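Local coordinates for kcn28 (Kitasatospora, PDB 6J31), which is of unknown function but has the two-domain GT-B fold, with a C-terminal domain like that of erythromycin biosynthesis protein CIII, at residues V287-V292 with I308-F313; A94-E97 with V103-Y106; D84-L89 with D162-D167; P190-P195 with S371-E376. All blocks are in the same frame, centred on the assembly; numbering follows the deposited sequence.

In the fold
The chain carries two parallel Rossmann-like sheets, and the four contacts are spread over both. Contacts 3 and 2 belong to the N-terminal half and share helix 74-96; their centres lie about 16 Å apart and contact 2 is nested within the loop that contact 3 closes. Contact 1 lies in the C-terminal half, on the opposite side of the chain's centre from both, about 33 Å from contact 2 and 38 Å from contact 3, centre to centre. Contact 4 ties a loop after strand 185-187 of the N-terminal sheet to helix 364-378. It encloses contact 1 along the chain and touches it through Leu312 and Phe313, so contact 1 packs against where contact 4 joins the halves.

Contact 1: residues V287-V292 with I308-F313; sequences VPQLAV and IQEGLF
Leu290, in the first turn of helix 289-294, brings its CA to 6.9 Å from the CA of Glu310 in helix 305-314, with Pro288 as the N-cap of the shorter helix. These two helices precede and follow strand 298-301 in the parallel C-terminal sheet. The side chain of Glu310 runs extended from its helix toward the neighbouring one and meets two residues there. Its CG packs against CD2 of Leu290 at 3.6 Å, and the two side chains cross at about a right angle. Leu290 CG in turn sits 3.9 Å from Glu310 OE2. Gln289, the residue before Leu290, reaches toward the same carboxylate: with CG anti to the backbone N (chi1 -172°), it sends out an extended chain. NE2 of Gln289 and OE1 of Glu310 are modelled too close together for a sound bond, and this approach is doubtful. The amide oxygen of Gln289 has a weak hydrogen bond to Ser234. What can be relied on is apolar: at the surface, a Leu290 methyl packs on the aliphatic part of Glu310, so it is the methylenes of this acidic side chain, rather than its charge, that join the two helices.

Contact 2: residues A94-E97 with V103-Y106; sequences AAYE and VFLY
Strand 53-56, helix 74-96 and strand 103-107 form the beta-alpha-beta crossover that carries the chain from one edge of the N-terminal Rossmann-like sheet to its middle, and Tyr96, in the C-terminal part of that helix, meets Phe104 on the strand that follows. Their backbones stay well apart, with 10.6 Å between the CA of Tyr96 and the CA of Phe104, and the two rings bridge the gap. They make a T-shaped pair: the edge of Phe104 is directed at the face of Tyr96, the planes stand at 81°, and the ring centroids are 5.5 Å apart. The touching atom of the phenylalanine is CE1, which hangs over the tyrosine face away from its centre, toward the rim, 4.2 Å from CD2 of Tyr96. Tyr96 holds its CG anti to its own carbonyl carbon (chi1 -74°), which turns the ring toward Phe104. Its hydroxyl is hydrogen-bonded to Thr36 of strand 34-39, and its ring also touches Ala8 of strand 6-10, so it touches two neighbouring strands. Phe104 rests on Ala8 as well, and on Leu116 of helix 112-120. Both residues are buried. The aromatic pair is this protein's way of packing helix on sheet; the crossover itself, with the strand order 3-2-1-4 it produces, is the arrangement of a Rossmann-like domain.

Contact 3: residues D84-L89 with D162-D167; sequences DAVGML and DAWLED
A single water joins Val86 and Trp164: it donates to the carbonyl oxygen of Val86 at 2.8 Å and accepts from NE1 of the indole, also at 2.8 Å, lying at the edge of the ring in its plane. This bridge spans two helices of the N-terminal half of the GT-B fold, 74-96 and 152-167, which run nearly parallel here, at 15°, with their segment axes 11.2 Å apart. That spacing is filled by the indole. Trp164 has CG anti to its backbone N (chi1 175°), and its ring extends across to the first helix, where consecutive residues cover one face. The CB of Ala85 makes a CH-pi contact with the six-membered ring, 4.1 Å from its centroid, while CG2 of Val86 does the same over the five-membered ring at 4.0 Å. Leu89, one turn further on, approaches obliquely with CD2 3.9 Å from CZ2 of Trp164, and touches Val115 and Leu116 of helix 112-120. Water and methyl groups together probably hold the rotation of the indole. The backbone takes part too, since the carbonyl oxygen of Ala85 comes within 3.5 Å of Trp164 CZ2.

Contact 4: residues P190-P195 with S371-E376; sequences PRFLQP and SGLRRE
Apolar contact comes first: Phe192, in the short 3-10 turn 191-193, meets Leu373 on helix 364-378. The turn belongs to the loop between strands 185-187 and 205-207 of the N-terminal Rossmann-like sheet, whereas the helix follows the C-terminal sheet in the chain, so the pair helps join the two halves of the GT-B fold. CD2 of Leu373 sits almost squarely over the centre of the phenyl ring, a CH-pi contact 4.1 Å from the centroid and only 4° off the ring normal. Pro190 of the same loop occupies the opposite face, its CG 3.5 Å above the plane and displaced toward the rim, so the ring is sandwiched. Leu312 of helix 305-314 and Leu377 also touch Phe192 and extend this apolar cluster. The first torsion of Phe192, which sets CG between the backbone N and the carbonyl carbon, points the ring at Leu373.

Ring against polar group is the second kind. The carboxylate of Glu376 lies near the ring, with OE1 3.8 Å from CD2 of Phe192 and its plane turned 80° from that of the phenyl. The glutamate CB adds a 4.0 Å touch to CE2 of Phe192.

Hydrogen bonds and charges work within the loop or beyond the pair. Arg191 forms a salt bridge to Glu202. Gln194 NE2 bonds to the backbone oxygen of Val132, and it also bonds to Pro195 O at 3.0 Å, nearly straight at 168° and directed onto a lone pair in the carbonyl plane.

Contact 1: residues V287-V292 with I308-F313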
loop_
_atom_site.group_PDB
_atom_site.type_symbol
_atom_site.label_atom_id
_atom_site.label_comp_id
_atom_site.label_asym_id
_atom_site.label_seq_id
_atom_site.Cartn_x
_atom_site.Cartn_y
_atom_site.Cartn_z
ATOM N N VAL A 287 -16.594 4.711 -4.822
ATOM C CA VAL A 287 -16.632 5.196 -6.201
ATOM C C VAL A 287 -15.614 4.411 -7.013
ATOM O O VAL A 287 -14.666 3.831 -6.459
ATOM C CB VAL A 287 -16.333 6.712 -6.290
ATOM C CG1 VAL A 287 -17.109 7.491 -5.253
ATOM C CG2 VAL A 287 -14.842 6.964 -6.141
ATOM N N PRO A 288 -15.784 4.368 -8.333
ATOM C CA PRO A 288 -14.712 3.832 -9.178
ATOM C C PRO A 288 -13.585 4.843 -9.248
ATOM O O PRO A 288 -13.604 5.742 -10.093
ATOM C CB PRO A 288 -15.392 3.636 -10.538
ATOM C CG PRO A 288 -16.509 4.631 -10.542
ATOM C CD PRO A 288 -16.975 4.750 -9.114
ATOM N N GLN A 289 -12.601 4.700 -8.357
ATOM C CA GLN A 289 -11.634 5.771 -8.137
ATOM C C GLN A 289 -10.889 6.132 -9.416
ATOM O O GLN A 289 -10.782 7.309 -9.772
ATOM C CB GLN A 289 -10.653 5.378 -7.035
ATOM C CG GLN A 289 -9.744 6.517 -6.627
ATOM C CD GLN A 289 -9.174 6.341 -5.239
ATOM O OE1 GLN A 289 -9.883 6.476 -4.242
ATOM N NE2 GLN A 289 -7.883 6.048 -5.165
ATOM N N LEU A 290 -10.381 5.127 -10.131
ATOM C CA LEU A 290 -9.639 5.402 -11.356
ATOM C C LEU A 290 -10.514 6.079 -12.404
ATOM O O LEU A 290 -10.020 6.887 -13.197
ATOM C CB LEU A 290 -9.045 4.106 -11.900
ATOM C CG LEU A 290 -7.770 3.659 -11.184
ATOM C CD1 LEU A 290 -7.235 2.372 -11.795
ATOM C CD2 LEU A 290 -6.718 4.760 -11.213
ATOM N N ALA A 291 -11.808 5.753 -12.433
ATOM C CA ALA A 291 -12.721 6.402 -13.369
ATOM C C ALA A 291 -12.927 7.869 -13.007
ATOM O O ALA A 291 -12.929 8.740 -13.885
ATOM C CB ALA A 291 -14.057 5.661 -13.404
ATOM N N VAL A 292 -13.140 8.159 -11.722
ATOM C CA VAL A 292 -13.321 9.544 -11.297
ATOM C C VAL A 292 -12.039 10.342 -11.503
ATOM O O VAL A 292 -12.077 11.498 -11.943
ATOM C CB VAL A 292 -13.794 9.597 -9.833
ATOM C CG1 VAL A 292 -13.897 11.040 -9.355
ATOM C CG2 VAL A 292 -15.127 8.895 -9.687
ATOM N N ILE A 308 -1.989 7.614 -3.722
ATOM C CA ILE A 308 -0.992 8.519 -4.286
ATOM C C ILE A 308 -0.540 8.038 -5.658
ATOM O O ILE A 308 -0.425 8.826 -6.604
ATOM C CB ILE A 308 0.193 8.670 -3.319
ATOM C CG1 ILE A 308 -0.151 9.697 -2.244
ATOM C CG2 ILE A 308 1.459 9.067 -4.073
ATOM C CD1 ILE A 308 0.877 9.796 -1.171
ATOM N N GLN A 309 -0.285 6.737 -5.790
ATOM C CA GLN A 309 0.106 6.197 -7.085
ATOM C C GLN A 309 -1.033 6.283 -8.091
ATOM O O GLN A 309 -0.785 6.425 -9.294
ATOM C CB GLN A 309 0.591 4.758 -6.921
ATOM C CG GLN A 309 1.882 4.655 -6.122
ATOM C CD GLN A 309 2.556 3.314 -6.275
ATOM O OE1 GLN A 309 2.895 2.656 -5.293
ATOM N NE2 GLN A 309 2.759 2.901 -7.511
ATOM N N GLU A 310 -2.280 6.178 -7.629
ATOM C CA GLU A 310 -3.410 6.375 -8.530
ATOM C C GLU A 310 -3.523 7.833 -8.967
ATOM O O GLU A 310 -3.871 8.116 -10.121
ATOM C CB GLU A 310 -4.701 5.904 -7.869
ATOM C CG GLU A 310 -4.991 4.430 -8.096
ATOM C CD GLU A 310 -6.147 3.931 -7.260
ATOM O OE1 GLU A 310 -6.583 4.667 -6.349
ATOM O OE2 GLU A 310 -6.629 2.810 -7.522
ATOM N N GLY A 311 -3.237 8.770 -8.059
ATOM C CA GLY A 311 -3.215 10.174 -8.443
ATOM C C GLY A 311 -2.134 10.473 -9.465
ATOM O O GLY A 311 -2.375 11.176 -10.451
ATOM N N LEU A 312 -0.931 9.939 -9.239
ATOM C CA LEU A 312 0.170 10.124 -10.178
ATOM C C LEU A 312 -0.159 9.530 -11.540
ATOM O O LEU A 312 0.084 10.158 -12.577
ATOM C CB LEU A 312 1.434 9.475 -9.618
ATOM C CG LEU A 312 2.138 10.204 -8.480
ATOM C CD1 LEU A 312 3.252 9.347 -7.916
ATOM C CD2 LEU A 312 2.688 11.512 -8.994
ATOM N N PHE A 313 -0.726 8.322 -11.557
ATOM C CA PHE A 313 -1.046 7.670 -12.823
ATOM C C PHE A 313 -2.045 8.492 -13.628
ATOM O O PHE A 313 -1.933 8.589 -14.855
ATOM C CB PHE A 313 -1.585 6.264 -12.558
ATOM C CG PHE A 313 -1.936 5.504 -13.804
ATOM C CD1 PHE A 313 -0.947 4.922 -14.582
ATOM C CD2 PHE A 313 -3.260 5.368 -14.196
ATOM C CE1 PHE A 313 -1.273 4.223 -15.733
ATOM C CE2 PHE A 313 -3.593 4.670 -15.343
ATOM C CZ PHE A 313 -2.600 4.096 -16.112
#

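Contact 2: residues A94-E97 with V103-Y106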
loop_
_atom_site.group_PDB
_atom_site.type_symbol
_atom_site.label_atom_id
_atom_site.label_comp_id
_atom_site.label_asym_id
_atom_site.label_seq_id
_atom_site.Cartn_x
_atom_site.Cartn_y
_atom_site.Cartn_z
ATOM N N ALA A 94 2.771 -26.982 6.763
ATOM C CA ALA A 94 1.887 -28.110 6.482
ATOM C C ALA A 94 1.424 -28.108 5.030
ATOM O O ALA A 94 1.359 -29.165 4.389
ATOM C CB ALA A 94 0.692 -28.079 7.434
ATOM N N ALA A 95 1.090 -26.933 4.494
ATOM C CA ALA A 95 0.567 -26.865 3.134
ATOM C C ALA A 95 1.624 -27.233 2.095
ATOM O O ALA A 95 1.310 -27.886 1.094
ATOM C CB ALA A 95 0.006 -25.470 2.859
ATOM N N TYR A 96 2.876 -26.820 2.302
ATOM C CA TYR A 96 3.903 -26.950 1.274
ATOM C C TYR A 96 4.908 -28.063 1.535
ATOM O O TYR A 96 5.815 -28.251 0.717
ATOM C CB TYR A 96 4.653 -25.621 1.116
ATOM C CG TYR A 96 3.859 -24.551 0.403
ATOM C CD1 TYR A 96 3.681 -24.595 -0.974
ATOM C CD2 TYR A 96 3.276 -23.507 1.108
ATOM C CE1 TYR A 96 2.957 -23.620 -1.630
ATOM C CE2 TYR A 96 2.550 -22.530 0.463
ATOM C CZ TYR A 96 2.392 -22.589 -0.908
ATOM O OH TYR A 96 1.665 -21.615 -1.556
ATOM N N GLU A 97 4.745 -28.834 2.616
ATOM C CA GLU A 97 5.749 -29.828 2.997
ATOM C C GLU A 97 6.024 -30.812 1.871
ATOM O O GLU A 97 7.183 -31.146 1.592
ATOM C CB GLU A 97 5.286 -30.583 4.240
ATOM C CG GLU A 97 6.179 -31.743 4.641
ATOM C CD GLU A 97 7.527 -31.293 5.163
ATOM O OE1 GLU A 97 7.557 -30.418 6.055
ATOM O OE2 GLU A 97 8.554 -31.825 4.692
ATOM N N VAL A 103 10.342 -21.093 -5.627
ATOM C CA VAL A 103 10.648 -19.813 -5.008
ATOM C C VAL A 103 9.443 -19.385 -4.183
ATOM O O VAL A 103 8.294 -19.675 -4.529
ATOM C CB VAL A 103 11.031 -18.754 -6.071
ATOM C CG1 VAL A 103 9.895 -18.550 -7.052
ATOM C CG2 VAL A 103 11.417 -17.438 -5.414
ATOM N N PHE A 104 9.718 -18.700 -3.078
ATOM C CA PHE A 104 8.694 -18.111 -2.225
ATOM C C PHE A 104 8.655 -16.608 -2.470
ATOM O O PHE A 104 9.662 -15.920 -2.277
ATOM C CB PHE A 104 8.982 -18.383 -0.748
ATOM C CG PHE A 104 8.372 -19.643 -0.227
ATOM C CD1 PHE A 104 7.003 -19.738 -0.040
ATOM C CD2 PHE A 104 9.169 -20.731 0.098
ATOM C CE1 PHE A 104 6.435 -20.897 0.451
ATOM C CE2 PHE A 104 8.604 -21.895 0.594
ATOM C CZ PHE A 104 7.236 -21.976 0.767
ATOM N N LEU A 105 7.501 -16.106 -2.897
ATOM C CA LEU A 105 7.228 -14.675 -2.941
ATOM C C LEU A 105 6.375 -14.335 -1.730
ATOM O O LEU A 105 5.411 -15.049 -1.437
ATOM C CB LEU A 105 6.482 -14.281 -4.218
ATOM C CG LEU A 105 7.047 -14.668 -5.584
ATOM C CD1 LEU A 105 6.200 -14.033 -6.693
ATOM C CD2 LEU A 105 8.519 -14.302 -5.722
ATOM N N TYR A 106 6.723 -13.266 -1.020
ATOM C CA TYR A 106 5.973 -12.944 0.184
ATOM C C TYR A 106 5.840 -11.440 0.384
ATOM O O TYR A 106 6.806 -10.690 0.235
ATOM C CB TYR A 106 6.624 -13.585 1.421
ATOM C CG TYR A 106 8.009 -13.068 1.745
ATOM C CD1 TYR A 106 9.128 -13.531 1.063
ATOM C CD2 TYR A 106 8.196 -12.129 2.752
ATOM C CE1 TYR A 106 10.394 -13.058 1.369
ATOM C CE2 TYR A 106 9.449 -11.655 3.061
ATOM C CZ TYR A 106 10.544 -12.118 2.368
ATOM O OH TYR A 106 11.785 -11.634 2.690
#

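Contact 3: residues D84-L89 with D162-D167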
loop_
_atom_site.group_PDB
_atom_site.type_symbol
_atom_site.label_atom_id
_atom_site.label_comp_id
_atom_site.label_asym_id
_atom_site.label_seq_id
_atom_site.Cartn_x
_atom_site.Cartn_y
_atom_site.Cartn_z
ATOM N N ASP A 84 0.382 -13.581 14.667
ATOM C CA ASP A 84 0.140 -14.005 13.293
ATOM C C ASP A 84 1.349 -14.734 12.719
ATOM O O ASP A 84 1.194 -15.733 12.007
ATOM C CB ASP A 84 -0.227 -12.802 12.426
ATOM C CG ASP A 84 -0.718 -13.207 11.048
ATOM O OD1 ASP A 84 -1.694 -13.986 10.962
ATOM O OD2 ASP A 84 -0.120 -12.747 10.050
ATOM N N ALA A 85 2.561 -14.251 13.009
ATOM C CA ALA A 85 3.759 -14.929 12.520
ATOM C C ALA A 85 3.884 -16.324 13.115
ATOM O O ALA A 85 4.218 -17.282 12.407
ATOM C CB ALA A 85 5.004 -14.098 12.831
ATOM N N VAL A 86 3.613 -16.460 14.415
ATOM C CA VAL A 86 3.684 -17.766 15.067
ATOM C C VAL A 86 2.643 -18.712 14.480
ATOM O O VAL A 86 2.906 -19.906 14.291
ATOM C CB VAL A 86 3.525 -17.600 16.591
ATOM C CG1 VAL A 86 3.306 -18.938 17.269
ATOM C CG2 VAL A 86 4.746 -16.907 17.174
ATOM N N GLY A 87 1.443 -18.199 14.192
ATOM C CA GLY A 87 0.397 -19.032 13.615
ATOM C C GLY A 87 0.608 -19.358 12.145
ATOM O O GLY A 87 0.180 -20.413 11.667
ATOM N N MET A 88 1.192 -18.423 11.391
ATOM C CA MET A 88 1.318 -18.608 9.947
ATOM C C MET A 88 2.308 -19.714 9.598
ATOM O O MET A 88 2.037 -20.548 8.726
ATOM C CB MET A 88 1.734 -17.293 9.287
ATOM C CG MET A 88 1.641 -17.301 7.776
ATOM S SD MET A 88 2.366 -15.832 7.023
ATOM C CE MET A 88 1.408 -14.520 7.772
ATOM N N LEU A 89 3.461 -19.733 10.261
ATOM C CA LEU A 89 4.539 -20.630 9.845
ATOM C C LEU A 89 4.141 -22.101 9.848
ATOM O O LEU A 89 4.380 -22.777 8.832
ATOM C CB LEU A 89 5.772 -20.366 10.714
ATOM C CG LEU A 89 6.971 -21.277 10.482
ATOM C CD1 LEU A 89 7.429 -21.205 9.035
ATOM C CD2 LEU A 89 8.088 -20.849 11.417
ATOM N N ASP A 162 12.507 -13.345 19.592
ATOM C CA ASP A 162 13.773 -14.061 19.455
ATOM C C ASP A 162 13.592 -15.552 19.692
ATOM O O ASP A 162 14.239 -16.375 19.035
ATOM C CB ASP A 162 14.823 -13.501 20.415
ATOM C CG ASP A 162 15.292 -12.123 20.015
ATOM O OD1 ASP A 162 15.036 -11.725 18.860
ATOM O OD2 ASP A 162 15.942 -11.449 20.841
ATOM N N ALA A 163 12.731 -15.918 20.641
ATOM C CA ALA A 163 12.475 -17.329 20.895
ATOM C C ALA A 163 11.805 -17.995 19.701
ATOM O O ALA A 163 12.097 -19.156 19.385
ATOM C CB ALA A 163 11.616 -17.485 22.141
ATOM N N TRP A 164 10.888 -17.287 19.037
ATOM C CA TRP A 164 10.249 -17.849 17.851
ATOM C C TRP A 164 11.265 -18.097 16.741
ATOM O O TRP A 164 11.210 -19.129 16.064
ATOM C CB TRP A 164 9.125 -16.935 17.370
ATOM C CG TRP A 164 8.509 -17.400 16.091
ATOM C CD1 TRP A 164 7.791 -18.539 15.897
ATOM C CD2 TRP A 164 8.548 -16.728 14.826
ATOM N NE1 TRP A 164 7.385 -18.624 14.590
ATOM C CE2 TRP A 164 7.835 -17.523 13.911
ATOM C CE3 TRP A 164 9.108 -15.529 14.382
ATOM C CZ2 TRP A 164 7.678 -17.165 12.575
ATOM C CZ3 TRP A 164 8.956 -15.174 13.057
ATOM C CH2 TRP A 164 8.243 -15.987 12.167
ATOM N N LEU A 165 12.218 -17.176 16.556
ATOM C CA LEU A 165 13.271 -17.396 15.566
ATOM C C LEU A 165 14.098 -18.626 15.918
ATOM O O LEU A 165 14.374 -19.470 15.058
ATOM C CB LEU A 165 14.183 -16.170 15.449
ATOM C CG LEU A 165 13.839 -14.921 14.625
ATOM C CD1 LEU A 165 12.360 -14.742 14.424
ATOM C CD2 LEU A 165 14.438 -13.678 15.268
ATOM N N GLU A 166 14.511 -18.738 17.183
ATOM C CA GLU A 166 15.305 -19.888 17.602
ATOM C C GLU A 166 14.507 -21.180 17.494
ATOM O O GLU A 166 15.023 -22.195 17.013
ATOM C CB GLU A 166 15.829 -19.665 19.019
ATOM C CG GLU A 166 16.779 -18.475 19.092
ATOM C CD GLU A 166 17.382 -18.266 20.464
ATOM O OE1 GLU A 166 16.906 -18.901 21.431
ATOM O OE2 GLU A 166 18.327 -17.454 20.575
ATOM N N ASP A 167 13.247 -21.164 17.931
ATOM C CA ASP A 167 12.420 -22.361 17.822
ATOM C C ASP A 167 12.150 -22.738 16.371
ATOM O O ASP A 167 11.943 -23.919 16.072
ATOM C CB ASP A 167 11.102 -22.167 18.565
ATOM C CG ASP A 167 10.423 -23.480 18.886
ATOM O OD1 ASP A 167 11.083 -24.368 19.460
ATOM O OD2 ASP A 167 9.230 -23.628 18.546
HETATM O O HOH W 1 5.522 -20.730 14.873
#

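Contact 4: residues P190-P195 with S371-E376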
loop_
_atom_site.group_PDB
_atom_site.type_symbol
_atom_site.label_atom_id
_atom_site.label_comp_id
_atom_site.label_asym_id
_atom_site.label_seq_id
_atom_site.Cartn_x
_atom_site.Cartn_y
_atom_site.Cartn_z
ATOM N N PRO A 190 7.808 3.734 -7.166
ATOM C CA PRO A 190 8.930 4.387 -7.853
ATOM C C PRO A 190 9.927 4.939 -6.847
ATOM O O PRO A 190 9.601 5.185 -5.685
ATOM C CB PRO A 190 8.261 5.514 -8.645
ATOM C CG PRO A 190 6.988 5.785 -7.912
ATOM C CD PRO A 190 6.545 4.470 -7.342
ATOM N N ARG A 191 11.162 5.147 -7.313
ATOM C CA ARG A 191 12.200 5.632 -6.408
ATOM C C ARG A 191 11.858 7.010 -5.850
ATOM O O ARG A 191 12.245 7.331 -4.722
ATOM C CB ARG A 191 13.570 5.637 -7.105
ATOM C CG ARG A 191 13.860 6.860 -7.976
ATOM C CD ARG A 191 15.285 6.885 -8.572
ATOM N NE ARG A 191 15.705 5.612 -9.159
ATOM C CZ ARG A 191 16.459 4.710 -8.540
ATOM N NH1 ARG A 191 16.890 4.930 -7.301
ATOM N NH2 ARG A 191 16.780 3.582 -9.158
ATOM N N PHE A 192 11.113 7.828 -6.600
ATOM C CA PHE A 192 10.780 9.156 -6.094
ATOM C C PHE A 192 9.711 9.131 -5.004
ATOM O O PHE A 192 9.418 10.190 -4.435
ATOM C CB PHE A 192 10.363 10.095 -7.237
ATOM C CG PHE A 192 9.129 9.670 -7.993
ATOM C CD1 PHE A 192 7.865 9.840 -7.448
ATOM C CD2 PHE A 192 9.233 9.150 -9.271
ATOM C CE1 PHE A 192 6.733 9.463 -8.149
ATOM C CE2 PHE A 192 8.103 8.772 -9.979
ATOM C CZ PHE A 192 6.852 8.928 -9.418
ATOM N N LEU A 193 9.113 7.972 -4.713
ATOM C CA LEU A 193 8.213 7.811 -3.574
ATOM C C LEU A 193 8.862 7.060 -2.418
ATOM O O LEU A 193 8.182 6.750 -1.436
ATOM C CB LEU A 193 6.929 7.090 -3.998
ATOM C CG LEU A 193 5.974 7.862 -4.909
ATOM C CD1 LEU A 193 4.663 7.104 -5.128
ATOM C CD2 LEU A 193 5.715 9.260 -4.348
ATOM N N GLN A 194 10.170 6.796 -2.500
ATOM C CA GLN A 194 10.897 6.111 -1.444
ATOM C C GLN A 194 11.696 7.127 -0.650
ATOM O O GLN A 194 12.618 7.743 -1.206
ATOM C CB GLN A 194 11.830 5.052 -2.026
ATOM C CG GLN A 194 12.878 4.524 -1.039
ATOM C CD GLN A 194 12.290 3.564 -0.013
ATOM O OE1 GLN A 194 11.662 2.569 -0.369
ATOM N NE2 GLN A 194 12.505 3.853 1.260
ATOM N N PRO A 195 11.387 7.349 0.622
ATOM C CA PRO A 195 12.211 8.259 1.422
ATOM C C PRO A 195 13.618 7.699 1.571
ATOM O O PRO A 195 13.811 6.489 1.710
ATOM C CB PRO A 195 11.478 8.323 2.769
ATOM C CG PRO A 195 10.101 7.797 2.502
ATOM C CD PRO A 195 10.227 6.838 1.364
ATOM N N SER A 371 3.007 15.493 -15.605
ATOM C CA SER A 371 3.335 14.787 -16.837
ATOM C C SER A 371 4.725 14.172 -16.760
ATOM O O SER A 371 4.941 13.048 -17.229
ATOM C CB SER A 371 3.228 15.735 -18.028
ATOM O OG SER A 371 1.941 16.324 -18.068
ATOM N N GLY A 372 5.679 14.894 -16.170
ATOM C CA GLY A 372 7.005 14.329 -15.986
ATOM C C GLY A 372 7.002 13.129 -15.058
ATOM O O GLY A 372 7.664 12.123 -15.327
ATOM N N LEU A 373 6.259 13.218 -13.951
ATOM C CA LEU A 373 6.191 12.097 -13.020
ATOM C C LEU A 373 5.511 10.886 -13.643
ATOM O O LEU A 373 5.864 9.748 -13.317
ATOM C CB LEU A 373 5.469 12.520 -11.743
ATOM C CG LEU A 373 6.246 13.537 -10.913
ATOM C CD1 LEU A 373 5.455 13.937 -9.680
ATOM C CD2 LEU A 373 7.610 12.977 -10.530
ATOM N N ARG A 374 4.546 11.110 -14.536
ATOM C CA ARG A 374 3.956 10.002 -15.278
ATOM C C ARG A 374 5.002 9.287 -16.117
ATOM O O ARG A 374 5.028 8.051 -16.163
ATOM C CB ARG A 374 2.799 10.512 -16.141
ATOM C CG ARG A 374 1.446 10.482 -15.440
ATOM C CD ARG A 374 0.324 11.138 -16.243
ATOM N NE ARG A 374 0.366 10.845 -17.670
ATOM C CZ ARG A 374 0.549 11.781 -18.596
ATOM N NH1 ARG A 374 0.676 13.052 -18.233
ATOM N NH2 ARG A 374 0.589 11.458 -19.882
ATOM N N ARG A 375 5.878 10.039 -16.789
ATOM C CA ARG A 375 6.896 9.359 -17.580
ATOM C C ARG A 375 7.904 8.672 -16.676
ATOM O O ARG A 375 8.326 7.544 -16.952
ATOM C CB ARG A 375 7.619 10.295 -18.539
ATOM C CG ARG A 375 8.298 9.446 -19.660
ATOM C CD ARG A 375 9.074 10.295 -20.661
ATOM N NE ARG A 375 9.893 11.269 -19.866
ATOM C CZ ARG A 375 9.695 12.608 -19.901
ATOM N NH1 ARG A 375 8.701 13.085 -20.612
ATOM N NH2 ARG A 375 10.384 13.423 -19.120
ATOM N N GLU A 376 8.303 9.340 -15.594
ATOM C CA GLU A 376 9.214 8.719 -14.643
ATOM C C GLU A 376 8.597 7.476 -14.027
ATOM O O GLU A 376 9.304 6.496 -13.765
ATOM C CB GLU A 376 9.592 9.702 -13.536
ATOM C CG GLU A 376 10.700 10.657 -13.900
ATOM C CD GLU A 376 11.052 11.568 -12.749
ATOM O OE1 GLU A 376 11.502 11.051 -11.705
ATOM O OE2 GLU A 376 10.875 12.794 -12.885
#